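PDB 2Q09: imidazolonepropionase from Unidentified, which hydrolyses a ring carbon-nitrogen bond of imidazolone-5-propanoate to give N-formimidoyl-L-glutamate, the third step of histidine degradation. Local coordinates for residues F85-Q89 and K90-Y94; P125-K128 and S129-E133. One frame throughout, in Å; residues are numbered along the deposited sequence.

How the contacts relate
Both contacts are local, each between residues close in sequence, the first round a helix end and the second along one helix, and they sit in different parts of the amidohydrolase fold. Contact 1 lies at the surface, about 30 Å from the centre of the chain, where helix 82-89 stops and the chain turns toward helix 94-99. Contact 2 lies inside helix 116-133, is partly buried, and has its centre about 14 Å from that of the chain. The surface contact is built from a helix-end motif, an arginine over a tyrosine ring and a water-linked charged pair; the deeper one from successive helical bonds, several of them weak, with an aliphatic pair alongside. Their nearest atoms are about 15 Å apart.

Contact 1 (F85-Q89 and K90-Y94); sequences FELRQ and KGVPY
Different first torsions bring Arg88 and Tyr94 together: CG of Tyr94 stands anti to its own N (chi1 179°), whereas Arg88 sends CG anti to its carbonyl carbon (chi1 -79°) and runs out extended as far as NE. The two side chains then lie side by side across a Schellman motif that ends helix 82-89. The guanidinium comes edge-on over one face of the phenol ring, the planes 85° apart, with Arg88 NH2 3.0 Å from Tyr94 CD1 and so nearer the rim than the centre. Tyr94 begins the next helix, directly after Pro93 at its N-cap, and its side chain is about 8 Å from the bound inhibitor.

Gly91, with its positive phi, is where the chain leaves the helix; a CB here would be jammed against the carbonyl O of Lys90. Lys90 N still bonds to Glu86 O at 2.9 Å, Gly91 N reaches Arg88 O from above the carbonyl plane, and Val92 N closes the motif on Leu87 O at 3.0 Å. Beside this last bond, Leu87 CB and Val92 CG2 make a modest apolar contact.

Glu86 and Lys90, one turn apart along the chain, run alongside each other, Glu86 CG touching Lys90 CE, but their charged ends remain apart and are linked through water. That molecule accepts from Lys90 NZ at 2.6 Å and donates only weakly to Glu86 OE1. A second water donates to Val92 O and, at 3.0 Å, to Arg88 O.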
loop_
_atom_site.group_PDB
_atom_site.type_symbol
_atom_site.label_atom_id
_atom_site.label_comp_id
_atom_site.label_asym_id
_atom_site.label_seq_id
_atom_site.Cartn_x
_atom_site.Cartn_y
_atom_site.Cartn_z
ATOM N N PHE A 85 -21.773 -11.016 5.321
ATOM C CA PHE A 85 -20.978 -12.185 4.936
ATOM C C PHE A 85 -21.642 -13.449 5.479
ATOM O O PHE A 85 -21.801 -14.447 4.774
ATOM C CB PHE A 85 -19.565 -12.076 5.516
ATOM C CG PHE A 85 -18.684 -13.252 5.204
ATOM C CD1 PHE A 85 -18.305 -13.522 3.891
ATOM C CD2 PHE A 85 -18.224 -14.084 6.219
ATOM C CE1 PHE A 85 -17.475 -14.611 3.588
ATOM C CE2 PHE A 85 -17.397 -15.174 5.935
ATOM C CZ PHE A 85 -17.019 -15.440 4.612
ATOM N N GLU A 86 -22.023 -13.397 6.750
ATOM C CA GLU A 86 -22.676 -14.524 7.397
ATOM C C GLU A 86 -23.928 -14.938 6.616
ATOM O O GLU A 86 -24.146 -16.118 6.349
ATOM C CB GLU A 86 -23.053 -14.152 8.829
ATOM C CG GLU A 86 -23.839 -15.224 9.544
ATOM C CD GLU A 86 -23.791 -15.061 11.045
ATOM O OE1 GLU A 86 -24.420 -14.114 11.579
ATOM O OE2 GLU A 86 -23.109 -15.883 11.689
ATOM N N LEU A 87 -24.745 -13.957 6.252
ATOM C CA LEU A 87 -25.970 -14.236 5.503
ATOM C C LEU A 87 -25.671 -14.943 4.194
ATOM O O LEU A 87 -26.384 -15.870 3.800
ATOM C CB LEU A 87 -26.737 -12.945 5.219
ATOM C CG LEU A 87 -27.421 -12.291 6.416
ATOM C CD1 LEU A 87 -28.180 -11.058 5.942
ATOM C CD2 LEU A 87 -28.370 -13.283 7.074
ATOM N N ARG A 88 -24.616 -14.497 3.517
ATOM C CA ARG A 88 -24.213 -15.111 2.263
ATOM C C ARG A 88 -23.776 -16.551 2.487
ATOM O O ARG A 88 -24.117 -17.439 1.711
ATOM C CB ARG A 88 -23.047 -14.356 1.642
ATOM C CG ARG A 88 -23.419 -13.087 0.918
ATOM C CD ARG A 88 -22.193 -12.600 0.185
ATOM N NE ARG A 88 -22.510 -11.662 -0.881
ATOM C CZ ARG A 88 -21.701 -11.413 -1.901
ATOM N NH1 ARG A 88 -20.538 -12.031 -1.990
ATOM N NH2 ARG A 88 -22.056 -10.544 -2.832
ATOM N N GLN A 89 -22.991 -16.770 3.537
ATOM C CA GLN A 89 -22.514 -18.111 3.850
ATOM C C GLN A 89 -23.707 -19.020 4.146
ATOM O O GLN A 89 -23.668 -20.217 3.858
ATOM C CB GLN A 89 -21.577 -18.080 5.060
ATOM C CG GLN A 89 -20.219 -17.434 4.815
ATOM C CD GLN A 89 -19.404 -18.131 3.731
ATOM O OE1 GLN A 89 -19.427 -17.720 2.572
ATOM N NE2 GLN A 89 -18.686 -19.194 4.102
ATOM N N LYS A 90 -24.758 -18.441 4.727
ATOM C CA LYS A 90 -25.964 -19.196 5.057
ATOM C C LYS A 90 -26.789 -19.496 3.811
ATOM O O LYS A 90 -27.709 -20.307 3.857
ATOM C CB LYS A 90 -26.835 -18.430 6.047
ATOM C CG LYS A 90 -26.263 -18.302 7.444
ATOM C CD LYS A 90 -27.296 -17.636 8.327
ATOM C CE LYS A 90 -26.848 -17.481 9.753
ATOM N NZ LYS A 90 -27.994 -16.929 10.534
ATOM N N GLY A 91 -26.475 -18.828 2.703
ATOM C CA GLY A 91 -27.202 -19.085 1.473
ATOM C C GLY A 91 -28.210 -18.031 1.037
ATOM O O GLY A 91 -28.975 -18.250 0.096
ATOM N N VAL A 92 -28.230 -16.892 1.716
ATOM C CA VAL A 92 -29.147 -15.824 1.337
ATOM C C VAL A 92 -28.631 -15.200 0.032
ATOM O O VAL A 92 -27.460 -14.838 -0.070
ATOM C CB VAL A 92 -29.222 -14.744 2.433
ATOM C CG1 VAL A 92 -30.194 -13.640 2.020
ATOM C CG2 VAL A 92 -29.673 -15.373 3.742
ATOM N N PRO A 93 -29.501 -15.078 -0.983
ATOM C CA PRO A 93 -29.160 -14.508 -2.293
ATOM C C PRO A 93 -28.593 -13.098 -2.173
ATOM O O PRO A 93 -29.079 -12.297 -1.382
ATOM C CB PRO A 93 -30.498 -14.502 -3.033
ATOM C CG PRO A 93 -31.275 -15.585 -2.375
ATOM C CD PRO A 93 -30.934 -15.413 -0.921
ATOM N N TYR A 94 -27.570 -12.792 -2.966
ATOM C CA TYR A 94 -26.985 -11.457 -2.917
ATOM C C TYR A 94 -28.020 -10.394 -3.279
ATOM O O TYR A 94 -27.961 -9.269 -2.789
ATOM C CB TYR A 94 -25.787 -11.340 -3.865
ATOM C CG TYR A 94 -25.184 -9.948 -3.855
ATOM C CD1 TYR A 94 -24.834 -9.338 -2.652
ATOM C CD2 TYR A 94 -24.999 -9.229 -5.035
ATOM C CE1 TYR A 94 -24.320 -8.049 -2.618
ATOM C CE2 TYR A 94 -24.482 -7.932 -5.017
ATOM C CZ TYR A 94 -24.148 -7.350 -3.801
ATOM O OH TYR A 94 -23.645 -6.070 -3.762
HETATM O O HOH W 1 -27.623 -14.412 10.339
HETATM O O HOH W 2 -25.059 -16.607 -0.974
#

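Contact 2 (P125-K128 and S129-E133); sequences PRVK and SLIRE
The carbonyl of Pro125 meets Ser129 one turn further along helix 116-133, which belongs to the TIM-barrel-type amidohydrolase fold and leads into strand 135-141. The helix is kinked at 125-126, where the backbone N atoms have no bond to the turn before; proline has no N-H to give. Pro125 O receives a weak bond from Ser129 N at 3.3 Å and a shorter one from a water that also pairs with Ser129 OG. The hydroxyl is set beside its own backbone N (chi1 -79°), on the flank where this water can bridge it to Pro125 O.

Arg126 O is shared by two weak bonds, from Ser129 N and from Leu130 N. The Arg126 side chain leaves the contact: its NH1 bonds to Leu75 O and Phe77 O, and the guanidinium makes a cation-pi contact with Phe77.

Val127 is buried and also meets Leu75 and Leu165. Val127 CG1 and Ile131 CD1 are modelled 3.3 Å apart, closer than usual for two carbons, and the two side chains cross at a slant. The exact fit is doubtful because CD1 is also placed too near Val127 O. Neighbouring Leu130 packs on Val135 and Val138 of the following strand.

Lys128 closes the series. Its carbonyl accepts from Arg132 N at 3.2 Å in a fairly straight bond (164° at the hydrogen). With chi1 at 62°, Arg132 CG sits between its own backbone N and carbonyl carbon, and packs 3.5 Å from Lys128 O.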
loop_
_atom_site.group_PDB
_atom_site.type_symbol
_atom_site.label_atom_id
_atom_site.label_comp_id
_atom_site.label_asym_id
_atom_site.label_seq_id
_atom_site.Cartn_x
_atom_site.Cartn_y
_atom_site.Cartn_z
ATOM N N PRO A 125 -6.404 1.323 16.000
ATOM C CA PRO A 125 -6.033 -0.077 16.255
ATOM C C PRO A 125 -5.602 -0.847 15.010
ATOM O O PRO A 125 -4.792 -1.771 15.099
ATOM C CB PRO A 125 -7.294 -0.658 16.889
ATOM C CG PRO A 125 -8.379 0.154 16.255
ATOM C CD PRO A 125 -7.819 1.547 16.335
ATOM N N ARG A 126 -6.146 -0.477 13.856
ATOM C CA ARG A 126 -5.786 -1.147 12.612
ATOM C C ARG A 126 -4.347 -0.781 12.245
ATOM O O ARG A 126 -3.539 -1.650 11.918
ATOM C CB ARG A 126 -6.748 -0.737 11.495
ATOM C CG ARG A 126 -8.214 -1.128 11.787
ATOM C CD ARG A 126 -9.196 -0.502 10.790
ATOM N NE ARG A 126 -10.575 -0.717 11.226
ATOM C CZ ARG A 126 -11.615 0.016 10.838
ATOM N NH1 ARG A 126 -11.443 1.026 9.993
ATOM N NH2 ARG A 126 -12.828 -0.252 11.311
ATOM N N VAL A 127 -4.026 0.505 12.303
ATOM C CA VAL A 127 -2.676 0.950 11.984
ATOM C C VAL A 127 -1.667 0.393 12.984
ATOM O O VAL A 127 -0.535 0.093 12.617
ATOM C CB VAL A 127 -2.568 2.488 11.984
ATOM C CG1 VAL A 127 -1.125 2.914 11.666
ATOM C CG2 VAL A 127 -3.517 3.069 10.948
ATOM N N LYS A 128 -2.076 0.239 14.239
ATOM C CA LYS A 128 -1.162 -0.283 15.248
ATOM C C LYS A 128 -0.756 -1.718 14.954
ATOM O O LYS A 128 0.356 -2.136 15.282
ATOM C CB LYS A 128 -1.781 -0.168 16.644
ATOM C CG LYS A 128 -1.830 1.287 17.120
ATOM C CD LYS A 128 -2.359 1.427 18.538
ATOM C CE LYS A 128 -2.384 2.897 18.928
ATOM N NZ LYS A 128 -2.886 3.125 20.310
ATOM N N SER A 129 -1.650 -2.485 14.336
ATOM C CA SER A 129 -1.307 -3.861 13.997
ATOM C C SER A 129 -0.263 -3.874 12.884
ATOM O O SER A 129 0.639 -4.712 12.873
ATOM C CB SER A 129 -2.547 -4.643 13.566
ATOM O OG SER A 129 -3.297 -5.044 14.700
ATOM N N LEU A 130 -0.387 -2.952 11.938
ATOM C CA LEU A 130 0.584 -2.890 10.850
ATOM C C LEU A 130 1.926 -2.437 11.430
ATOM O O LEU A 130 2.982 -2.954 11.063
ATOM C CB LEU A 130 0.130 -1.913 9.761
ATOM C CG LEU A 130 -1.085 -2.331 8.926
ATOM C CD1 LEU A 130 -1.381 -1.268 7.880
ATOM C CD2 LEU A 130 -0.803 -3.670 8.247
ATOM N N ILE A 131 1.881 -1.465 12.337
ATOM C CA ILE A 131 3.094 -0.947 12.969
ATOM C C ILE A 131 3.934 -2.054 13.612
ATOM O O ILE A 131 5.140 -2.149 13.364
ATOM C CB ILE A 131 2.741 0.126 14.042
ATOM C CG1 ILE A 131 2.546 1.507 13.388
ATOM C CG2 ILE A 131 3.880 0.268 15.058
ATOM C CD1 ILE A 131 1.784 1.490 12.096
ATOM N N ARG A 132 3.307 -2.898 14.418
ATOM C CA ARG A 132 4.053 -3.964 15.073
ATOM C C ARG A 132 4.566 -5.051 14.130
ATOM O O ARG A 132 5.434 -5.839 14.513
ATOM C CB ARG A 132 3.226 -4.570 16.202
ATOM C CG ARG A 132 1.939 -5.216 15.769
ATOM C CD ARG A 132 1.070 -5.500 16.982
ATOM N NE ARG A 132 -0.086 -6.315 16.633
ATOM C CZ ARG A 132 -1.133 -6.507 17.427
ATOM N NH1 ARG A 132 -1.172 -5.938 18.624
ATOM N NH2 ARG A 132 -2.134 -7.271 17.020
ATOM N N GLU A 133 4.036 -5.101 12.910
ATOM C CA GLU A 133 4.505 -6.068 11.923
ATOM C C GLU A 133 5.751 -5.512 11.248
ATOM O O GLU A 133 6.438 -6.225 10.517
ATOM C CB GLU A 133 3.471 -6.318 10.824
ATOM C CG GLU A 133 2.263 -7.117 11.216
ATOM C CD GLU A 133 1.578 -7.741 10.005
ATOM O OE1 GLU A 133 1.524 -7.087 8.944
ATOM O OE2 GLU A 133 1.087 -8.883 10.120
HETATM O O HOH W 3 -4.442 -3.852 16.844
#